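Local coordinates for protein guanine deaminase (Escherichia coli, PDB 6OHB) that catalyses the zinc-dependent hydrolytic deamination of guanine to xanthine and ammonia, a step of purine degradation, at residues I16-T21 with A29-F34; D23-I28 with A356-Y361; I74-V79 with L362-G367; K292-F297 with K319-M324. All blocks are in the same frame, centred on the assembly; numbering follows the deposited sequence.

Contact 1 (I16-T21 with A29-F34); sequences IDVTRT and ASALRF
Asp17 and Arg33 form a hydrogen-bonded antiparallel pair whose side chains repeat the pairing of their backbones. Asp17 N gives to Arg33 O at 3.0 Å, and Arg33 N returns the bond to Asp17 O at 2.8 Å. Beyond the backbone, the guanidinium grips the carboxylate side-on in a salt bridge: NE of Arg33 reaches OD1 of Asp17 at 3.0 Å and its NH2 reaches OD2 at 2.7 Å. Each bond uses a syn lone pair, and the two planes are only 3° apart. A bend at chi3 (49°) turns the Arg33 head back onto its partner, and Thr19 CG2 covers one face of it. Asp17 OD2 has a second donor, the backbone N of Phe380. With a leucine in place of Arg33 both side-chain donors vanish, and the buried Asp17 carboxylate would probably lack a countercharge. Farther along, Ala31 O accepts from Thr19 N at 2.7 Å. Arg20 NH2 reaches Ser30 OG at 2.9 Å through a bent bond (137°), and that hydroxyl is also bonded to Glu27 O. The other face of the hairpin, carrying Ile16, Val18 and Leu32, packs on helices 356-363 and 409-419, while strand 73-84 runs beside strand 14-18, in parallel.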
loop_
_atom_site.group_PDB
_atom_site.type_symbol
_atom_site.label_atom_id
_atom_site.label_comp_id
_atom_site.label_asym_id
_atom_site.label_seq_id
_atom_site.Cartn_x
_atom_site.Cartn_y
_atom_site.Cartn_z
ATOM N N ILE A 16 13.352 -0.148 -20.813
ATOM C CA ILE A 16 14.136 -0.939 -19.868
ATOM C C ILE A 16 13.633 -2.376 -19.878
ATOM O O ILE A 16 12.422 -2.616 -19.859
ATOM C CB ILE A 16 14.098 -0.331 -18.450
ATOM C CG1 ILE A 16 14.749 -1.267 -17.432
ATOM C CG2 ILE A 16 12.678 0.013 -18.050
ATOM C CD1 ILE A 16 15.217 -0.553 -16.182
ATOM N N ASP A 17 14.561 -3.332 -19.939
ATOM C CA ASP A 17 14.204 -4.745 -19.862
ATOM C C ASP A 17 15.398 -5.534 -19.334
ATOM O O ASP A 17 16.502 -5.005 -19.190
ATOM C CB ASP A 17 13.712 -5.288 -21.220
ATOM C CG ASP A 17 14.791 -5.268 -22.315
ATOM O OD1 ASP A 17 15.774 -4.494 -22.224
ATOM O OD2 ASP A 17 14.643 -6.034 -23.292
ATOM N N VAL A 18 15.155 -6.800 -18.996
ATOM C CA VAL A 18 16.211 -7.721 -18.580
ATOM C C VAL A 18 16.447 -8.694 -19.727
ATOM O O VAL A 18 15.515 -9.380 -20.163
ATOM C CB VAL A 18 15.837 -8.468 -17.291
ATOM C CG1 VAL A 18 16.971 -9.394 -16.867
ATOM C CG2 VAL A 18 15.473 -7.485 -16.177
ATOM N N THR A 19 17.689 -8.770 -20.212
ATOM C CA THR A 19 17.941 -9.437 -21.487
ATOM C C THR A 19 18.082 -10.950 -21.380
ATOM O O THR A 19 18.137 -11.616 -22.418
ATOM C CB THR A 19 19.187 -8.854 -22.162
ATOM O OG1 THR A 19 20.335 -9.023 -21.317
ATOM C CG2 THR A 19 18.974 -7.372 -22.446
ATOM N N ARG A 20 18.119 -11.514 -20.176
ATOM C CA ARG A 20 18.212 -12.961 -20.044
ATOM C C ARG A 20 17.817 -13.353 -18.629
ATOM O O ARG A 20 17.863 -12.538 -17.705
ATOM C CB ARG A 20 19.620 -13.476 -20.360
ATOM C CG ARG A 20 20.632 -13.123 -19.292
ATOM C CD ARG A 20 22.042 -13.542 -19.654
ATOM N NE ARG A 20 22.914 -13.397 -18.493
ATOM C CZ ARG A 20 23.537 -12.268 -18.169
ATOM N NH1 ARG A 20 23.394 -11.187 -18.926
ATOM N NH2 ARG A 20 24.304 -12.220 -17.086
ATOM N N THR A 21 17.424 -14.614 -18.475
ATOM C CA THR A 21 17.124 -15.145 -17.157
ATOM C C THR A 21 18.418 -15.437 -16.409
ATOM O O THR A 21 19.434 -15.806 -16.998
ATOM C CB THR A 21 16.275 -16.418 -17.252
ATOM O OG1 THR A 21 16.964 -17.402 -18.032
ATOM C CG2 THR A 21 14.933 -16.122 -17.908
ATOM N N ALA A 29 21.659 -7.037 -12.464
ATOM C CA ALA A 29 22.233 -5.789 -12.961
ATOM C C ALA A 29 23.030 -6.014 -14.241
ATOM O O ALA A 29 22.995 -5.184 -15.158
ATOM C CB ALA A 29 23.114 -5.152 -11.887
ATOM N N SER A 30 23.747 -7.136 -14.324
ATOM C CA SER A 30 24.526 -7.453 -15.514
ATOM C C SER A 30 23.656 -7.663 -16.748
ATOM O O SER A 30 24.139 -7.475 -17.870
ATOM C CB SER A 30 25.373 -8.699 -15.264
ATOM O OG SER A 30 24.593 -9.875 -15.420
ATOM N N ALA A 31 22.392 -8.049 -16.570
ATOM C CA ALA A 31 21.493 -8.334 -17.678
ATOM C C ALA A 31 20.456 -7.241 -17.897
ATOM O O ALA A 31 19.555 -7.414 -18.724
ATOM C CB ALA A 31 20.791 -9.671 -17.449
ATOM N N LEU A 32 20.549 -6.131 -17.173
ATOM C CA LEU A 32 19.548 -5.077 -17.264
ATOM C C LEU A 32 19.966 -4.079 -18.334
ATOM O O LEU A 32 21.023 -3.448 -18.225
ATOM C CB LEU A 32 19.355 -4.372 -15.923
ATOM C CG LEU A 32 18.132 -3.455 -15.952
ATOM C CD1 LEU A 32 16.966 -4.127 -15.266
ATOM C CD2 LEU A 32 18.434 -2.111 -15.322
ATOM N N ARG A 33 19.140 -3.941 -19.360
ATOM C CA ARG A 33 19.375 -3.018 -20.455
ATOM C C ARG A 33 18.427 -1.837 -20.313
ATOM O O ARG A 33 17.202 -2.017 -20.228
ATOM C CB ARG A 33 19.172 -3.709 -21.801
ATOM C CG ARG A 33 19.311 -2.778 -22.988
ATOM C CD ARG A 33 19.156 -3.538 -24.288
ATOM N NE ARG A 33 17.977 -4.396 -24.275
ATOM C CZ ARG A 33 17.658 -5.234 -25.254
ATOM N NH1 ARG A 33 18.433 -5.331 -26.328
ATOM N NH2 ARG A 33 16.567 -5.979 -25.161
ATOM N N PHE A 34 19.000 -0.637 -20.287
ATOM C CA PHE A 34 18.263 0.619 -20.298
ATOM C C PHE A 34 18.700 1.414 -21.518
ATOM O O PHE A 34 19.875 1.776 -21.638
ATOM C CB PHE A 34 18.517 1.409 -19.012
ATOM C CG PHE A 34 17.921 2.789 -19.017
ATOM C CD1 PHE A 34 16.546 2.965 -19.013
ATOM C CD2 PHE A 34 18.736 3.909 -19.028
ATOM C CE1 PHE A 34 15.995 4.234 -19.018
ATOM C CE2 PHE A 34 18.192 5.182 -19.035
ATOM C CZ PHE A 34 16.819 5.344 -19.028
#

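Contact 2 (D23-I28 with A356-Y361); sequences DNPEEI and AYEAFY
Glu358 OE2, on the side chain that meets Pro25, is gripped by two groups, Trp316 NE1 and Tyr352 OH. Held by these bonds, the extended Glu358 side chain lies against the proline, Pro25 CB being 3.7 Å from Glu358 CD. No hydrogen bond crosses between 23-28 and 356-361; the rest of the contact is apolar and centres on Ile28. Ile28 CG2, anti to the backbone N, touches Tyr357 CB at 3.6 Å, the two side chains sliding past each other in opposite directions. The longer branch runs on to Tyr361: Ile28 CD1 comes within 3.6 Å of Tyr361 CB, while CG1 lies above one ring face near the rim. Ile28 CD1 also rests on Glu358 CA, again at 3.6 Å. With Ile28 cut back to alanine, the contacts to Tyr357 CB and the Tyr361 ring would go, and a gap is likely to open between loop and helix. The turn that presents Ile28 is itself tied down: Glu27 OE2 takes Asp23 N at 3.2 Å. Asn24 N is a second donor, 3.0 Å from Glu27 OE2. An isoleucine from the loop joining antiparallel strands 14-18 and 32-35 thus packs between two tyrosines of helix 356-363, joining the N-terminal strands to the TIM-barrel amidohydrolase domain.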
loop_
_atom_site.group_PDB
_atom_site.type_symbol
_atom_site.label_atom_id
_atom_site.label_comp_id
_atom_site.label_asym_id
_atom_site.label_seq_id
_atom_site.Cartn_x
_atom_site.Cartn_y
_atom_site.Cartn_z
ATOM N N ASP A 23 20.011 -16.934 -12.313
ATOM C CA ASP A 23 19.622 -17.761 -11.179
ATOM C C ASP A 23 20.012 -17.165 -9.825
ATOM O O ASP A 23 19.623 -17.717 -8.788
ATOM C CB ASP A 23 20.192 -19.197 -11.312
ATOM C CG ASP A 23 21.682 -19.249 -11.573
ATOM O OD1 ASP A 23 22.248 -18.260 -12.079
ATOM O OD2 ASP A 23 22.297 -20.305 -11.287
ATOM N N ASN A 24 20.747 -16.050 -9.797
ATOM C CA ASN A 24 20.968 -15.318 -8.571
ATOM C C ASN A 24 20.558 -13.870 -8.804
ATOM O O ASN A 24 20.901 -13.292 -9.849
ATOM C CB ASN A 24 22.439 -15.388 -8.124
ATOM C CG ASN A 24 22.647 -16.296 -6.934
ATOM O OD1 ASN A 24 22.286 -15.959 -5.808
ATOM N ND2 ASN A 24 23.227 -17.470 -7.183
ATOM N N PRO A 25 19.815 -13.257 -7.878
ATOM C CA PRO A 25 19.395 -11.857 -8.080
ATOM C C PRO A 25 20.559 -10.891 -8.200
ATOM O O PRO A 25 20.355 -9.751 -8.639
ATOM C CB PRO A 25 18.546 -11.551 -6.832
ATOM C CG PRO A 25 18.972 -12.571 -5.819
ATOM C CD PRO A 25 19.375 -13.793 -6.580
ATOM N N GLU A 26 21.771 -11.315 -7.838
ATOM C CA GLU A 26 22.944 -10.460 -7.967
ATOM C C GLU A 26 23.374 -10.271 -9.417
ATOM O O GLU A 26 24.040 -9.279 -9.722
ATOM C CB GLU A 26 24.102 -11.034 -7.150
ATOM C CG GLU A 26 24.283 -10.387 -5.785
ATOM C CD GLU A 26 23.036 -10.480 -4.927
ATOM O OE1 GLU A 26 22.710 -11.594 -4.462
ATOM O OE2 GLU A 26 22.379 -9.437 -4.722
ATOM N N GLU A 27 23.015 -11.190 -10.316
ATOM C CA GLU A 27 23.389 -11.020 -11.715
ATOM C C GLU A 27 22.417 -10.152 -12.500
ATOM O O GLU A 27 22.687 -9.874 -13.674
ATOM C CB GLU A 27 23.492 -12.367 -12.429
ATOM C CG GLU A 27 23.800 -13.555 -11.556
ATOM C CD GLU A 27 23.638 -14.852 -12.319
ATOM O OE1 GLU A 27 24.148 -14.944 -13.455
ATOM O OE2 GLU A 27 22.984 -15.771 -11.793
ATOM N N ILE A 28 21.298 -9.737 -11.894
ATOM C CA ILE A 28 20.259 -9.033 -12.643
ATOM C C ILE A 28 20.796 -7.727 -13.215
ATOM O O ILE A 28 20.454 -7.339 -14.339
ATOM C CB ILE A 28 19.022 -8.803 -11.753
ATOM C CG1 ILE A 28 18.345 -10.134 -11.438
ATOM C CG2 ILE A 28 18.030 -7.863 -12.431
ATOM C CD1 ILE A 28 17.214 -10.021 -10.439
ATOM N N ALA A 356 15.631 -3.022 -6.456
ATOM C CA ALA A 356 14.779 -2.524 -7.530
ATOM C C ALA A 356 14.933 -3.385 -8.774
ATOM O O ALA A 356 13.950 -3.681 -9.466
ATOM C CB ALA A 356 15.120 -1.065 -7.836
ATOM N N TYR A 357 16.165 -3.808 -9.064
ATOM C CA TYR A 357 16.399 -4.718 -10.178
ATOM C C TYR A 357 15.679 -6.044 -9.966
ATOM O O TYR A 357 15.060 -6.575 -10.894
ATOM C CB TYR A 357 17.900 -4.929 -10.368
ATOM C CG TYR A 357 18.609 -3.700 -10.896
ATOM C CD1 TYR A 357 17.885 -2.620 -11.390
ATOM C CD2 TYR A 357 19.992 -3.610 -10.889
ATOM C CE1 TYR A 357 18.519 -1.493 -11.869
ATOM C CE2 TYR A 357 20.636 -2.482 -11.366
ATOM C CZ TYR A 357 19.894 -1.429 -11.860
ATOM O OH TYR A 357 20.525 -0.300 -12.333
ATOM N N GLU A 358 15.744 -6.593 -8.750
ATOM C CA GLU A 358 15.072 -7.863 -8.478
ATOM C C GLU A 358 13.558 -7.735 -8.606
ATOM O O GLU A 358 12.898 -8.628 -9.153
ATOM C CB GLU A 358 15.449 -8.375 -7.087
ATOM C CG GLU A 358 15.017 -9.810 -6.825
ATOM C CD GLU A 358 15.378 -10.282 -5.427
ATOM O OE1 GLU A 358 16.122 -9.566 -4.723
ATOM O OE2 GLU A 358 14.926 -11.377 -5.037
ATOM N N ALA A 359 12.989 -6.640 -8.095
ATOM C CA ALA A 359 11.549 -6.429 -8.198
ATOM C C ALA A 359 11.116 -6.302 -9.652
ATOM O O ALA A 359 10.146 -6.940 -10.089
ATOM C CB ALA A 359 11.150 -5.185 -7.400
ATOM N N PHE A 360 11.833 -5.482 -10.424
ATOM C CA PHE A 360 11.516 -5.343 -11.842
ATOM C C PHE A 360 11.647 -6.682 -12.562
ATOM O O PHE A 360 10.814 -7.029 -13.407
ATOM C CB PHE A 360 12.424 -4.283 -12.470
ATOM C CG PHE A 360 12.214 -4.093 -13.947
ATOM C CD1 PHE A 360 11.168 -3.317 -14.417
ATOM C CD2 PHE A 360 13.078 -4.671 -14.865
ATOM C CE1 PHE A 360 10.974 -3.132 -15.780
ATOM C CE2 PHE A 360 12.891 -4.492 -16.229
ATOM C CZ PHE A 360 11.836 -3.720 -16.685
ATOM N N TYR A 361 12.673 -7.461 -12.217
ATOM C CA TYR A 361 12.868 -8.762 -12.842
ATOM C C TYR A 361 11.704 -9.697 -12.547
ATOM O O TYR A 361 11.143 -10.320 -13.457
ATOM C CB TYR A 361 14.184 -9.364 -12.356
ATOM C CG TYR A 361 14.471 -10.747 -12.875
ATOM C CD1 TYR A 361 14.939 -10.943 -14.173
ATOM C CD2 TYR A 361 14.291 -11.861 -12.065
ATOM C CE1 TYR A 361 15.211 -12.212 -14.648
ATOM C CE2 TYR A 361 14.558 -13.131 -12.529
ATOM C CZ TYR A 361 15.019 -13.304 -13.823
ATOM O OH TYR A 361 15.287 -14.571 -14.288
#

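Contact 3 (I74-V79 with L362-G367); sequences IVPGFV and LATLGG
Val79 and Ala363 are joined by the one direct hydrogen bond between 74-79 and 362-367, in which Val79 N gives to Ala363 O at 3.1 Å with an N-H...O angle of 154°. The same oxygen also meets Phe78 CA in a CA-H...O contact. A water extends the link, donating to Val79 O at 2.8 Å and to Leu362 O at 2.7 Å, so that the last carbonyls of helix 356-363 find partners on or through the strand.

With chi1 at 180°, Val79 sends CG1 alongside the next helix, 3.7 Å from Gly367 C, while its CG2 comes to 3.6 Å from Thr364 O. Glycine suits position 367, since a CB there would press tightly on Val79 CB. Phe78, its CG beside the backbone N, turns the edge of its ring to Ala363 O and Thr364 CG2, and Phe78 CD1 lies 4.0 Å from Ala363 CB. Thr364, at the break between the two helices, has its hydroxyl between the backbone N and the carbonyl carbon (chi1 58°); OG1 bonds to Phe360 O, one turn back, and the methyl Thr364 CG2 is left to face Pro76 O at 3.7 Å.

Strand 73-84 runs on from this point to His82 and His84, two of the zinc ligands. The contact thus sets a kink between two helices against the strand that carries the paired metal-binding histidines of the amidohydrolase barrel.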
loop_
_atom_site.group_PDB
_atom_site.type_symbol
_atom_site.label_atom_id
_atom_site.label_comp_id
_atom_site.label_asym_id
_atom_site.label_seq_id
_atom_site.Cartn_x
_atom_site.Cartn_y
_atom_site.Cartn_z
ATOM N N ILE A 74 9.178 2.693 -21.085
ATOM C CA ILE A 74 8.515 1.565 -21.725
ATOM C C ILE A 74 9.129 0.287 -21.174
ATOM O O ILE A 74 10.354 0.090 -21.236
ATOM C CB ILE A 74 8.632 1.630 -23.255
ATOM C CG1 ILE A 74 8.135 2.984 -23.759
ATOM C CG2 ILE A 74 7.854 0.494 -23.903
ATOM C CD1 ILE A 74 8.196 3.126 -25.281
ATOM N N VAL A 75 8.269 -0.572 -20.635
ATOM C CA VAL A 75 8.683 -1.810 -19.982
ATOM C C VAL A 75 7.901 -2.958 -20.600
ATOM O O VAL A 75 6.837 -2.749 -21.204
ATOM C CB VAL A 75 8.454 -1.746 -18.452
ATOM C CG1 VAL A 75 9.185 -0.562 -17.869
ATOM C CG2 VAL A 75 6.964 -1.649 -18.140
ATOM N N PRO A 76 8.407 -4.184 -20.492
ATOM C CA PRO A 76 7.607 -5.331 -20.930
ATOM C C PRO A 76 6.367 -5.470 -20.059
ATOM O O PRO A 76 6.352 -5.058 -18.899
ATOM C CB PRO A 76 8.558 -6.522 -20.752
ATOM C CG PRO A 76 9.924 -5.923 -20.669
ATOM C CD PRO A 76 9.745 -4.587 -20.030
ATOM N N GLY A 77 5.317 -6.046 -20.641
ATOM C CA GLY A 77 4.073 -6.213 -19.907
ATOM C C GLY A 77 4.278 -7.021 -18.638
ATOM O O GLY A 77 5.081 -7.958 -18.594
ATOM N N PHE A 78 3.575 -6.626 -17.580
ATOM C CA PHE A 78 3.695 -7.331 -16.311
ATOM C C PHE A 78 3.017 -8.697 -16.364
ATOM O O PHE A 78 2.017 -8.903 -17.068
ATOM C CB PHE A 78 3.111 -6.491 -15.172
ATOM C CG PHE A 78 3.777 -5.156 -15.014
ATOM C CD1 PHE A 78 5.160 -5.056 -15.004
ATOM C CD2 PHE A 78 3.024 -3.999 -14.898
ATOM C CE1 PHE A 78 5.782 -3.831 -14.870
ATOM C CE2 PHE A 78 3.642 -2.767 -14.763
ATOM C CZ PHE A 78 5.024 -2.685 -14.750
ATOM N N VAL A 79 3.554 -9.616 -15.559
ATOM C CA VAL A 79 3.138 -11.013 -15.517
ATOM C C VAL A 79 2.617 -11.298 -14.111
ATOM O O VAL A 79 3.388 -11.298 -13.140
ATOM C CB VAL A 79 4.288 -11.960 -15.877
ATOM C CG1 VAL A 79 3.816 -13.405 -15.818
ATOM C CG2 VAL A 79 4.847 -11.617 -17.263
ATOM N N LEU A 362 11.314 -9.797 -11.274
ATOM C CA LEU A 362 10.206 -10.677 -10.918
ATOM C C LEU A 362 8.906 -10.221 -11.561
ATOM O O LEU A 362 8.036 -11.050 -11.852
ATOM C CB LEU A 362 10.056 -10.744 -9.398
ATOM C CG LEU A 362 11.178 -11.463 -8.647
ATOM C CD1 LEU A 362 11.001 -11.310 -7.143
ATOM C CD2 LEU A 362 11.222 -12.926 -9.036
ATOM N N ALA A 363 8.759 -8.913 -11.805
ATOM C CA ALA A 363 7.532 -8.417 -12.421
ATOM C C ALA A 363 7.455 -8.749 -13.907
ATOM O O ALA A 363 6.353 -8.853 -14.455
ATOM C CB ALA A 363 7.409 -6.909 -12.211
ATOM N N THR A 364 8.594 -8.939 -14.577
ATOM C CA THR A 364 8.559 -9.143 -16.023
ATOM C C THR A 364 9.128 -10.501 -16.417
ATOM O O THR A 364 8.395 -11.495 -16.448
ATOM C CB THR A 364 9.324 -8.035 -16.750
ATOM O OG1 THR A 364 10.684 -8.006 -16.293
ATOM C CG2 THR A 364 8.680 -6.682 -16.490
ATOM N N LEU A 365 10.431 -10.557 -16.712
ATOM C CA LEU A 365 11.005 -11.778 -17.277
ATOM C C LEU A 365 11.031 -12.911 -16.260
ATOM O O LEU A 365 10.807 -14.071 -16.617
ATOM C CB LEU A 365 12.414 -11.508 -17.805
ATOM C CG LEU A 365 13.099 -12.657 -18.551
ATOM C CD1 LEU A 365 12.290 -13.095 -19.768
ATOM C CD2 LEU A 365 14.513 -12.265 -18.949
ATOM N N GLY A 366 11.301 -12.601 -14.991
ATOM C CA GLY A 366 11.247 -13.630 -13.963
ATOM C C GLY A 366 9.865 -14.244 -13.822
ATOM O O GLY A 366 9.724 -15.457 -13.628
ATOM N N GLY A 367 8.822 -13.419 -13.915
ATOM C CA GLY A 367 7.474 -13.959 -13.858
ATOM C C GLY A 367 7.170 -14.859 -15.040
ATOM O O GLY A 367 6.666 -15.973 -14.874
HETATM O O HOH W 1 5.610 -12.157 -11.749
#

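Contact 4 (K292-F297 with K319-M324); sequences KSSIAF and KVKVGM
Ile295 and Val322 are partners in a parallel ladder held by three backbone bonds: Ile295 N to Lys321 O at 2.9 Å, Gly323 N to Ile295 O at 2.9 Å and Phe297 N to Gly323 O at 2.7 Å. Side chains on the face of Ile295 and Phe297 then fill in around the ladder. Ile295 CD1 meets Val320 CG2 at 3.9 Å, the two side chains crossing at about a right angle, and Phe297 CB rests on Val322 CG1 at 3.7 Å. Met324 lies beside Phe297 and points the same way; bends at chi2 (-60°) and chi3 (-56°) curl it round, placing Met324 SD 3.7 Å from Phe297 CD2 in an oblique Met-aromatic contact. On the other face Lys321 folds past Ser294, Lys321 CB 3.6 Å from Ser294 OG, while that hydroxyl bonds to Ser370 O. A second shell of helices backs the apolar face, with 282-290 behind Ile295 and Val320, 312-317 behind Val322 and 336-349 behind Phe297 and Met324. Ala296 faces the interior, its side chain about 4 Å from that of His82. The pair is typical of adjacent strands in a TIM barrel, and the zinc ligand Asp327 follows soon after strand 321-324.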
loop_
_atom_site.group_PDB
_atom_site.type_symbol
_atom_site.label_atom_id
_atom_site.label_comp_id
_atom_site.label_asym_id
_atom_site.label_seq_id
_atom_site.Cartn_x
_atom_site.Cartn_y
_atom_site.Cartn_z
ATOM N N LYS A 292 11.477 -28.792 -10.422
ATOM C CA LYS A 292 11.458 -27.562 -11.223
ATOM C C LYS A 292 10.071 -26.919 -11.233
ATOM O O LYS A 292 9.638 -26.346 -12.235
ATOM C CB LYS A 292 11.955 -27.821 -12.650
ATOM C CG LYS A 292 13.403 -28.303 -12.720
ATOM C CD LYS A 292 13.843 -28.562 -14.152
ATOM C CE LYS A 292 15.183 -29.280 -14.198
ATOM N NZ LYS A 292 16.325 -28.331 -14.087
ATOM N N SER A 293 9.367 -27.016 -10.107
ATOM C CA SER A 293 8.063 -26.388 -9.960
ATOM C C SER A 293 8.222 -24.906 -9.628
ATOM O O SER A 293 9.300 -24.439 -9.251
ATOM C CB SER A 293 7.251 -27.095 -8.881
ATOM O OG SER A 293 7.499 -28.489 -8.894
ATOM N N SER A 294 7.127 -24.159 -9.762
ATOM C CA SER A 294 7.154 -22.717 -9.566
ATOM C C SER A 294 6.277 -22.305 -8.389
ATOM O O SER A 294 5.331 -23.001 -8.010
ATOM C CB SER A 294 6.690 -21.988 -10.838
ATOM O OG SER A 294 7.644 -22.130 -11.886
ATOM N N ILE A 295 6.595 -21.136 -7.835
ATOM C CA ILE A 295 5.891 -20.554 -6.697
ATOM C C ILE A 295 5.318 -19.208 -7.121
ATOM O O ILE A 295 6.002 -18.415 -7.781
ATOM C CB ILE A 295 6.826 -20.375 -5.481
ATOM C CG1 ILE A 295 7.376 -21.722 -5.007
ATOM C CG2 ILE A 295 6.108 -19.642 -4.350
ATOM C CD1 ILE A 295 8.316 -21.609 -3.831
ATOM N N ALA A 296 4.069 -18.945 -6.734
ATOM C CA ALA A 296 3.444 -17.636 -6.917
ATOM C C ALA A 296 3.464 -16.890 -5.586
ATOM O O ALA A 296 2.685 -17.203 -4.680
ATOM C CB ALA A 296 2.017 -17.775 -7.443
ATOM N N PHE A 297 4.337 -15.889 -5.494
ATOM C CA PHE A 297 4.492 -15.040 -4.316
ATOM C C PHE A 297 3.410 -13.964 -4.335
ATOM O O PHE A 297 3.345 -13.163 -5.274
ATOM C CB PHE A 297 5.907 -14.448 -4.330
ATOM C CG PHE A 297 6.255 -13.567 -3.151
ATOM C CD1 PHE A 297 5.499 -13.557 -1.990
ATOM C CD2 PHE A 297 7.372 -12.742 -3.223
ATOM C CE1 PHE A 297 5.847 -12.734 -0.926
ATOM C CE2 PHE A 297 7.722 -11.923 -2.171
ATOM C CZ PHE A 297 6.961 -11.914 -1.021
ATOM N N LYS A 319 17.006 -22.469 -5.474
ATOM C CA LYS A 319 16.895 -22.348 -6.931
ATOM C C LYS A 319 15.507 -22.742 -7.443
ATOM O O LYS A 319 15.381 -23.439 -8.450
ATOM C CB LYS A 319 17.977 -23.168 -7.641
ATOM C CG LYS A 319 19.406 -22.889 -7.178
ATOM C CD LYS A 319 20.390 -22.953 -8.342
ATOM C CE LYS A 319 21.755 -22.394 -7.959
ATOM N NZ LYS A 319 21.737 -20.909 -7.796
ATOM N N VAL A 320 14.454 -22.286 -6.759
ATOM C CA VAL A 320 13.072 -22.503 -7.194
ATOM C C VAL A 320 12.556 -21.219 -7.840
ATOM O O VAL A 320 12.795 -20.118 -7.333
ATOM C CB VAL A 320 12.169 -22.969 -6.035
ATOM C CG1 VAL A 320 12.307 -22.055 -4.857
ATOM C CG2 VAL A 320 10.713 -23.065 -6.486
ATOM N N LYS A 321 11.898 -21.359 -8.989
ATOM C CA LYS A 321 11.358 -20.222 -9.736
ATOM C C LYS A 321 10.193 -19.553 -9.002
ATOM O O LYS A 321 9.259 -20.223 -8.549
ATOM C CB LYS A 321 10.904 -20.689 -11.122
ATOM C CG LYS A 321 12.041 -21.223 -11.992
ATOM C CD LYS A 321 11.509 -21.762 -13.310
ATOM C CE LYS A 321 10.900 -23.137 -13.122
ATOM N NZ LYS A 321 9.987 -23.495 -14.239
ATOM N N VAL A 322 10.247 -18.225 -8.888
ATOM C CA VAL A 322 9.230 -17.456 -8.177
ATOM C C VAL A 322 8.706 -16.354 -9.087
ATOM O O VAL A 322 9.489 -15.638 -9.719
ATOM C CB VAL A 322 9.777 -16.851 -6.867
ATOM C CG1 VAL A 322 8.773 -15.872 -6.261
ATOM C CG2 VAL A 322 10.108 -17.951 -5.877
ATOM N N GLY A 323 7.377 -16.216 -9.139
ATOM C CA GLY A 323 6.729 -15.084 -9.763
ATOM C C GLY A 323 5.804 -14.392 -8.768
ATOM O O GLY A 323 5.547 -14.896 -7.668
ATOM N N MET A 324 5.319 -13.216 -9.159
ATOM C CA MET A 324 4.458 -12.401 -8.308
ATOM C C MET A 324 2.989 -12.575 -8.686
ATOM O O MET A 324 2.640 -12.566 -9.867
ATOM C CB MET A 324 4.833 -10.920 -8.409
ATOM C CG MET A 324 6.285 -10.593 -8.085
ATOM S SD MET A 324 6.786 -11.041 -6.414
ATOM C CE MET A 324 5.565 -10.150 -5.443
#

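Overall arrangement
Read from the N terminus, the chain first closes a short excursion with contact 1, which pairs 16-21 with 29-34 in an antiparallel hairpin. The loop inside it, 23-28, waits more than three hundred residues for its partner, helix 356-363, so contact 2 crosses contact 1. Contact 3 opens after contact 1 has closed; strand 73-84 lies beside strand 14-18, and its return partner continues the helix of contact 2, so contacts 2 and 3 also cross. Contact 4 opens and closes within the long spans of both, pairing late barrel strands. Together the late helices tie the N-terminal hairpin to the first and last parts of the barrel.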